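Local coordinates for cell division protein FtsZ 1 (Methanocaldococcus jannaschii, PDB 2VAP) that binds GTP and, as a tubulin homologue, probably hydrolyses it and polymerises into the ring at the site of cell division, at residues I190-L195 and K209-V214; N50-R55 and E213-A218. One frame throughout, in Å; residues are numbered along the deposited sequence.

How the contacts relate
Both contacts use helix 204-227, the long central helix between the two domains of FtsZ, and they share Glu213 and Val214. Contact 1 sets it against the end of strand 186-191, an outermost strand of the parallel sheet; contact 2 sets it against helix 46-59, which follows the first strand of that sheet. Their centres lie about 10 Å apart; Ile190 of contact 1 touches Leu215 and Ala218 of contact 2, and Asp212 lies against Asn51. Both are largely buried. Contact 1 is apolar packing with a bridging water and the guanine at its border, whereas contact 2 has an aliphatic core and, toward solvent, a salt bridge to the exposed Glu213.

Contact 1. Residues I190-L195 and K209-V214; sequences IPNEKL and KVADEV. With GDP (guanosine-5'-diphosphate), chain B.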
loop_
_atom_site.group_PDB
_atom_site.type_symbol
_atom_site.label_atom_id
_atom_site.label_comp_id
_atom_site.label_asym_id
_atom_site.label_seq_id
_atom_site.Cartn_x
_atom_site.Cartn_y
_atom_site.Cartn_z
ATOM N N ILE A 190 3.763 5.763 4.931
ATOM C CA ILE A 190 2.728 6.381 5.754
ATOM C C ILE A 190 3.299 6.687 7.141
ATOM O O ILE A 190 3.576 5.769 7.913
ATOM C CB ILE A 190 1.479 5.467 5.888
ATOM C CG1 ILE A 190 0.920 5.107 4.506
ATOM C CG2 ILE A 190 0.406 6.133 6.757
ATOM C CD1 ILE A 190 0.038 3.865 4.496
ATOM N N PRO A 191 3.487 7.980 7.460
ATOM C CA PRO A 191 3.989 8.314 8.791
ATOM C C PRO A 191 2.866 8.284 9.828
ATOM O O PRO A 191 1.993 9.157 9.822
ATOM C CB PRO A 191 4.558 9.726 8.613
ATOM C CG PRO A 191 3.860 10.295 7.418
ATOM C CD PRO A 191 3.246 9.176 6.630
ATOM N N ASN A 192 2.887 7.272 10.698
ATOM C CA ASN A 192 1.863 7.117 11.738
ATOM C C ASN A 192 1.700 8.349 12.627
ATOM O O ASN A 192 0.599 8.637 13.088
ATOM C CB ASN A 192 2.130 5.881 12.610
ATOM C CG ASN A 192 1.693 4.576 11.950
ATOM O OD1 ASN A 192 2.055 3.492 12.410
ATOM N ND2 ASN A 192 0.909 4.673 10.882
ATOM N N GLU A 193 2.794 9.074 12.855
ATOM C CA GLU A 193 2.760 10.281 13.685
ATOM C C GLU A 193 1.725 11.299 13.192
ATOM O O GLU A 193 1.078 11.972 13.997
ATOM C CB GLU A 193 4.153 10.916 13.785
ATOM C CG GLU A 193 4.252 12.126 14.727
ATOM C CD GLU A 193 3.977 11.796 16.195
ATOM O OE1 GLU A 193 3.916 10.600 16.561
ATOM O OE2 GLU A 193 3.831 12.747 16.993
ATOM N N LYS A 194 1.558 11.387 11.874
ATOM C CA LYS A 194 0.603 12.325 11.275
ATOM C C LYS A 194 -0.863 11.939 11.515
ATOM O O LYS A 194 -1.759 12.766 11.334
ATOM C CB LYS A 194 0.878 12.516 9.778
ATOM C CG LYS A 194 2.275 13.055 9.442
ATOM C CD LYS A 194 2.599 14.383 10.133
ATOM C CE LYS A 194 1.959 15.568 9.428
ATOM N NZ LYS A 194 2.506 16.865 9.914
ATOM N N LEU A 195 -1.100 10.695 11.931
ATOM C CA LEU A 195 -2.445 10.254 12.310
ATOM C C LEU A 195 -2.953 11.019 13.530
ATOM O O LEU A 195 -4.161 11.182 13.710
ATOM C CB LEU A 195 -2.479 8.747 12.586
ATOM C CG LEU A 195 -2.162 7.799 11.427
ATOM C CD1 LEU A 195 -1.966 6.388 11.949
ATOM C CD2 LEU A 195 -3.251 7.836 10.366
ATOM N N LYS A 209 -5.297 1.036 15.850
ATOM C CA LYS A 209 -6.510 0.618 15.139
ATOM C C LYS A 209 -6.851 1.573 13.994
ATOM O O LYS A 209 -7.378 1.151 12.962
ATOM C CB LYS A 209 -7.695 0.491 16.103
ATOM C CG LYS A 209 -7.598 -0.692 17.059
ATOM C CD LYS A 209 -8.791 -0.740 18.002
ATOM C CE LYS A 209 -8.693 -1.910 18.974
ATOM N NZ LYS A 209 -8.882 -3.229 18.304
ATOM N N VAL A 210 -6.552 2.857 14.186
ATOM C CA VAL A 210 -6.679 3.857 13.124
ATOM C C VAL A 210 -5.629 3.580 12.044
ATOM O O VAL A 210 -5.928 3.640 10.848
ATOM C CB VAL A 210 -6.546 5.306 13.673
ATOM C CG1 VAL A 210 -6.591 6.330 12.542
ATOM C CG2 VAL A 210 -7.649 5.596 14.686
ATOM N N ALA A 211 -4.410 3.258 12.480
ATOM C CA ALA A 211 -3.323 2.882 11.576
ATOM C C ALA A 211 -3.684 1.650 10.743
ATOM O O ALA A 211 -3.316 1.561 9.569
ATOM C CB ALA A 211 -2.036 2.645 12.356
ATOM N N ASP A 212 -4.407 0.715 11.360
ATOM C CA ASP A 212 -4.930 -0.465 10.666
ATOM C C ASP A 212 -5.821 -0.070 9.495
ATOM O O ASP A 212 -5.629 -0.546 8.375
ATOM C CB ASP A 212 -5.730 -1.353 11.624
ATOM C CG ASP A 212 -4.858 -2.072 12.635
ATOM O OD1 ASP A 212 -3.639 -2.200 12.404
ATOM O OD2 ASP A 212 -5.406 -2.523 13.663
ATOM N N GLU A 213 -6.788 0.806 9.768
ATOM C CA GLU A 213 -7.756 1.256 8.768
ATOM C C GLU A 213 -7.087 1.972 7.599
ATOM O O GLU A 213 -7.473 1.779 6.444
ATOM C CB GLU A 213 -8.811 2.171 9.405
ATOM C CG GLU A 213 -9.693 1.500 10.457
ATOM C CD GLU A 213 -10.570 0.390 9.893
ATOM O OE1 GLU A 213 -10.733 -0.638 10.584
ATOM O OE2 GLU A 213 -11.096 0.540 8.769
ATOM N N VAL A 214 -6.085 2.792 7.908
ATOM C CA VAL A 214 -5.347 3.544 6.894
ATOM C C VAL A 214 -4.542 2.606 5.991
ATOM O O VAL A 214 -4.560 2.754 4.767
ATOM C CB VAL A 214 -4.445 4.632 7.539
ATOM C CG1 VAL A 214 -3.512 5.259 6.513
ATOM C CG2 VAL A 214 -5.307 5.704 8.196
HETATM P PB GDP B . 7.534 -6.939 14.183
HETATM O O1B GDP B . 8.837 -7.301 14.854
HETATM O O2B GDP B . 6.565 -8.091 14.311
HETATM O O3B GDP B . 7.791 -6.641 12.727
HETATM O O3A GDP B . 6.954 -5.632 14.923
HETATM P PA GDP B . 5.418 -5.153 14.831
HETATM O O1A GDP B . 4.810 -5.450 13.482
HETATM O O2A GDP B . 4.595 -5.740 15.953
HETATM O "O5'" GDP B . 5.552 -3.565 15.040
HETATM C "C5'" GDP B . 6.361 -2.793 14.159
HETATM C "C4'" GDP B . 5.760 -1.405 14.013
HETATM O "O4'" GDP B . 4.416 -1.501 13.532
HETATM C "C3'" GDP B . 5.685 -0.684 15.349
HETATM O "O3'" GDP B . 6.840 0.133 15.568
HETATM C "C2'" GDP B . 4.404 0.121 15.266
HETATM O "O2'" GDP B . 4.665 1.426 14.745
HETATM C "C1'" GDP B . 3.547 -0.632 14.264
HETATM N N9 GDP B . 2.478 -1.429 14.928
HETATM C C8 GDP B . 2.573 -2.171 16.053
HETATM N N7 GDP B . 1.386 -2.764 16.353
HETATM C C5 GDP B . 0.505 -2.402 15.402
HETATM C C6 GDP B . -0.925 -2.665 15.099
HETATM O O6 GDP B . -1.615 -3.397 15.840
HETATM N N1 GDP B . -1.456 -2.091 14.005
HETATM C C2 GDP B . -0.737 -1.296 13.184
HETATM N N2 GDP B . -1.336 -0.751 12.098
HETATM N N3 GDP B . 0.573 -1.015 13.403
HETATM C C4 GDP B . 1.232 -1.527 14.470
HETATM O O HOH W 1 -1.379 3.861 8.928
#
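Ile190, the first residue of 190-195 to meet the helix, lays CG2 beside CG1 of Val214 at 4.0 Å, the two branched chains running antiparallel alongside one another. With chi1 at -57°, CG2 stands anti to the backbone N, on the side where Val214 lies; strand 153-160 and Ile251 also pack on this side chain, so a branched aliphatic suits the apolar setting. Asn192 follows just beyond the strand. Its ND2 lies 3.9 Å from CB of Ala211, and a water links the segments, accepting a weak bond from Asn192 ND2 and donating to Ala211 O at 3.1 Å. Leu195 then spreads its fork over the helix: CD1 rests 3.8 Å from Ala211 CB, while CD2 meets Val214 CG2 at 3.7 Å and lies farther from Val210. Alanine suits position 211, since its small CB fits between Leu195 and the guanine, 3.5 Å from GDP N2.

Next to Ala211, Asp212 reads the base. Its OD1 accepts from both N1 and N2 of GDP, each at 2.7 Å, with bent N-H...O angles of 142° and 139°. An asparagine in its place would probably weaken this recognition, because an amide lacks the negative charge that draws the two guanine donors to one oxygen.

Around this pair, strand 153-160 flanks Asn192 too and pairs with strand 186-191 through backbone bonds from Ile190. Leu274 touches Ile190, Leu195 and Val214, and Ile251 of strand 249-256, in the C-terminal domain, also meets Val214, placing the seam where helix 204-227 lies between the two domains.

Contact 2. Residues N50-R55 and E213-A218; sequences NNTITR and EVLINA
Thr52 and Arg55 face Leu215 and Ile216 in a helix-helix packing within the tubulin/FtsZ fold, where helix 46-59, the first after the Rossmann-like glycine-rich turn, crosses the central helix 204-227. The axes of segments 50-55 and 213-218 approach to 9.9 Å, with a signed crossing angle of -61°.

Apolar packing centres on Ile216, whose CD1 fits beside the turn between Thr52 and Arg55. That methyl lies 3.7 Å from Thr52 CG2 and also touches Arg55 CB and the backbone O of Thr52. Both Arg55 and Ile216 are poorly ordered, so exact distances here deserve some caution. Thr52 suits its place because its two branches do different work. Its chi1 of -58° swings CG2 away from the backbone N toward Ile216 and leaves OG1 next to that N, where it bonds to Ala48 O one turn earlier. OG1 thus has a polar partner although it also packs 3.7 Å from Leu215 CD1, the two side chains lying roughly perpendicular. Leu215 in turn touches the bound GDP, so the packing reaches the nucleotide pocket.

The polar contact lies toward solvent. Arg55 packs its CB on Ile216, then its chain bends at chi2 and chi3, carrying the charge to Glu213. NH2 also bridges to Glu59, on Arg55's own helix, while the bond to Glu213 reaches across to helix 204-227. End-on, both terminal nitrogens grip a single oxygen: Glu213 OE1 lies in the guanidinium plane, 2.7 Å from Arg55 NH2 and 3.1 Å from Arg55 NH1, and both nitrogens approach it from the same face of the carboxylate.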
loop_
_atom_site.group_PDB
_atom_site.type_symbol
_atom_site.label_atom_id
_atom_site.label_comp_id
_atom_site.label_asym_id
_atom_site.label_seq_id
_atom_site.Cartn_x
_atom_site.Cartn_y
_atom_site.Cartn_z
ATOM N N ASN A 50 0.966 -8.907 9.375
ATOM C CA ASN A 50 0.050 -10.040 9.494
ATOM C C ASN A 50 -1.376 -9.591 9.807
ATOM O O ASN A 50 -2.335 -10.111 9.235
ATOM C CB ASN A 50 0.535 -11.027 10.561
ATOM C CG ASN A 50 1.704 -11.880 10.091
ATOM O OD1 ASN A 50 2.315 -11.623 9.049
ATOM N ND2 ASN A 50 2.024 -12.903 10.869
ATOM N N ASN A 51 -1.497 -8.617 10.709
ATOM C CA ASN A 51 -2.786 -8.022 11.060
ATOM C C ASN A 51 -3.463 -7.397 9.842
ATOM O O ASN A 51 -4.677 -7.529 9.662
ATOM C CB ASN A 51 -2.610 -6.981 12.171
ATOM C CG ASN A 51 -3.932 -6.528 12.767
ATOM O OD1 ASN A 51 -4.763 -7.344 13.169
ATOM N ND2 ASN A 51 -4.127 -5.217 12.837
ATOM N N THR A 52 -2.666 -6.729 9.009
ATOM C CA THR A 52 -3.145 -6.147 7.754
ATOM C C THR A 52 -3.675 -7.236 6.815
ATOM O O THR A 52 -4.765 -7.099 6.257
ATOM C CB THR A 52 -2.039 -5.308 7.058
ATOM O OG1 THR A 52 -1.602 -4.265 7.937
ATOM C CG2 THR A 52 -2.551 -4.681 5.765
ATOM N N ILE A 53 -2.907 -8.316 6.663
ATOM C CA ILE A 53 -3.301 -9.446 5.814
ATOM C C ILE A 53 -4.621 -10.081 6.270
ATOM O O ILE A 53 -5.497 -10.353 5.446
ATOM C CB ILE A 53 -2.175 -10.520 5.720
ATOM C CG1 ILE A 53 -0.957 -9.977 4.957
ATOM C CG2 ILE A 53 -2.687 -11.816 5.085
ATOM C CD1 ILE A 53 -1.177 -9.706 3.465
ATOM N N THR A 54 -4.753 -10.306 7.579
ATOM C CA THR A 54 -5.970 -10.879 8.163
ATOM C C THR A 54 -7.206 -10.064 7.781
ATOM O O THR A 54 -8.211 -10.621 7.333
ATOM C CB THR A 54 -5.868 -10.982 9.706
ATOM O OG1 THR A 54 -4.777 -11.839 10.056
ATOM C CG2 THR A 54 -7.151 -11.546 10.310
ATOM N N ARG A 55 -7.108 -8.746 7.949
ATOM C CA ARG A 55 -8.201 -7.830 7.628
ATOM C C ARG A 55 -8.541 -7.828 6.137
ATOM O O ARG A 55 -9.714 -7.772 5.769
ATOM C CB ARG A 55 -7.872 -6.410 8.101
ATOM C CG ARG A 55 -7.860 -6.216 9.620
ATOM C CD ARG A 55 -9.269 -6.170 10.216
ATOM N NE ARG A 55 -10.111 -5.151 9.588
ATOM C CZ ARG A 55 -10.187 -3.880 9.976
ATOM N NH1 ARG A 55 -9.469 -3.442 11.005
ATOM N NH2 ARG A 55 -10.984 -3.042 9.329
ATOM N N GLU A 213 -6.788 0.806 9.768
ATOM C CA GLU A 213 -7.756 1.256 8.768
ATOM C C GLU A 213 -7.087 1.972 7.599
ATOM O O GLU A 213 -7.473 1.779 6.444
ATOM C CB GLU A 213 -8.811 2.171 9.405
ATOM C CG GLU A 213 -9.693 1.500 10.457
ATOM C CD GLU A 213 -10.570 0.390 9.893
ATOM O OE1 GLU A 213 -10.733 -0.638 10.584
ATOM O OE2 GLU A 213 -11.096 0.540 8.769
ATOM N N VAL A 214 -6.085 2.792 7.908
ATOM C CA VAL A 214 -5.347 3.544 6.894
ATOM C C VAL A 214 -4.542 2.606 5.991
ATOM O O VAL A 214 -4.560 2.754 4.767
ATOM C CB VAL A 214 -4.445 4.632 7.539
ATOM C CG1 VAL A 214 -3.512 5.259 6.513
ATOM C CG2 VAL A 214 -5.307 5.704 8.196
ATOM N N LEU A 215 -3.859 1.636 6.599
ATOM C CA LEU A 215 -3.116 0.617 5.853
ATOM C C LEU A 215 -4.029 -0.198 4.938
ATOM O O LEU A 215 -3.686 -0.451 3.781
ATOM C CB LEU A 215 -2.355 -0.314 6.801
ATOM C CG LEU A 215 -0.944 0.089 7.232
ATOM C CD1 LEU A 215 -0.502 -0.735 8.434
ATOM C CD2 LEU A 215 0.052 -0.053 6.081
ATOM N N ILE A 216 -5.187 -0.599 5.462
ATOM C CA ILE A 216 -6.192 -1.325 4.679
ATOM C C ILE A 216 -6.659 -0.486 3.489
ATOM O O ILE A 216 -6.651 -0.962 2.353
ATOM C CB ILE A 216 -7.405 -1.772 5.554
ATOM C CG1 ILE A 216 -6.976 -2.806 6.607
ATOM C CG2 ILE A 216 -8.552 -2.311 4.691
ATOM C CD1 ILE A 216 -6.204 -4.003 6.065
ATOM N N ASN A 217 -7.041 0.762 3.754
ATOM C CA ASN A 217 -7.475 1.690 2.708
ATOM C C ASN A 217 -6.422 1.910 1.621
ATOM O O ASN A 217 -6.757 1.998 0.439
ATOM C CB ASN A 217 -7.895 3.034 3.315
ATOM C CG ASN A 217 -9.321 3.024 3.847
ATOM O OD1 ASN A 217 -10.131 3.876 3.483
ATOM N ND2 ASN A 217 -9.633 2.062 4.711
ATOM N N ALA A 218 -5.158 1.992 2.029
ATOM C CA ALA A 218 -4.052 2.213 1.098
ATOM C C ALA A 218 -3.771 0.986 0.231
ATOM O O ALA A 218 -3.700 1.095 -0.994
ATOM C CB ALA A 218 -2.794 2.639 1.852
#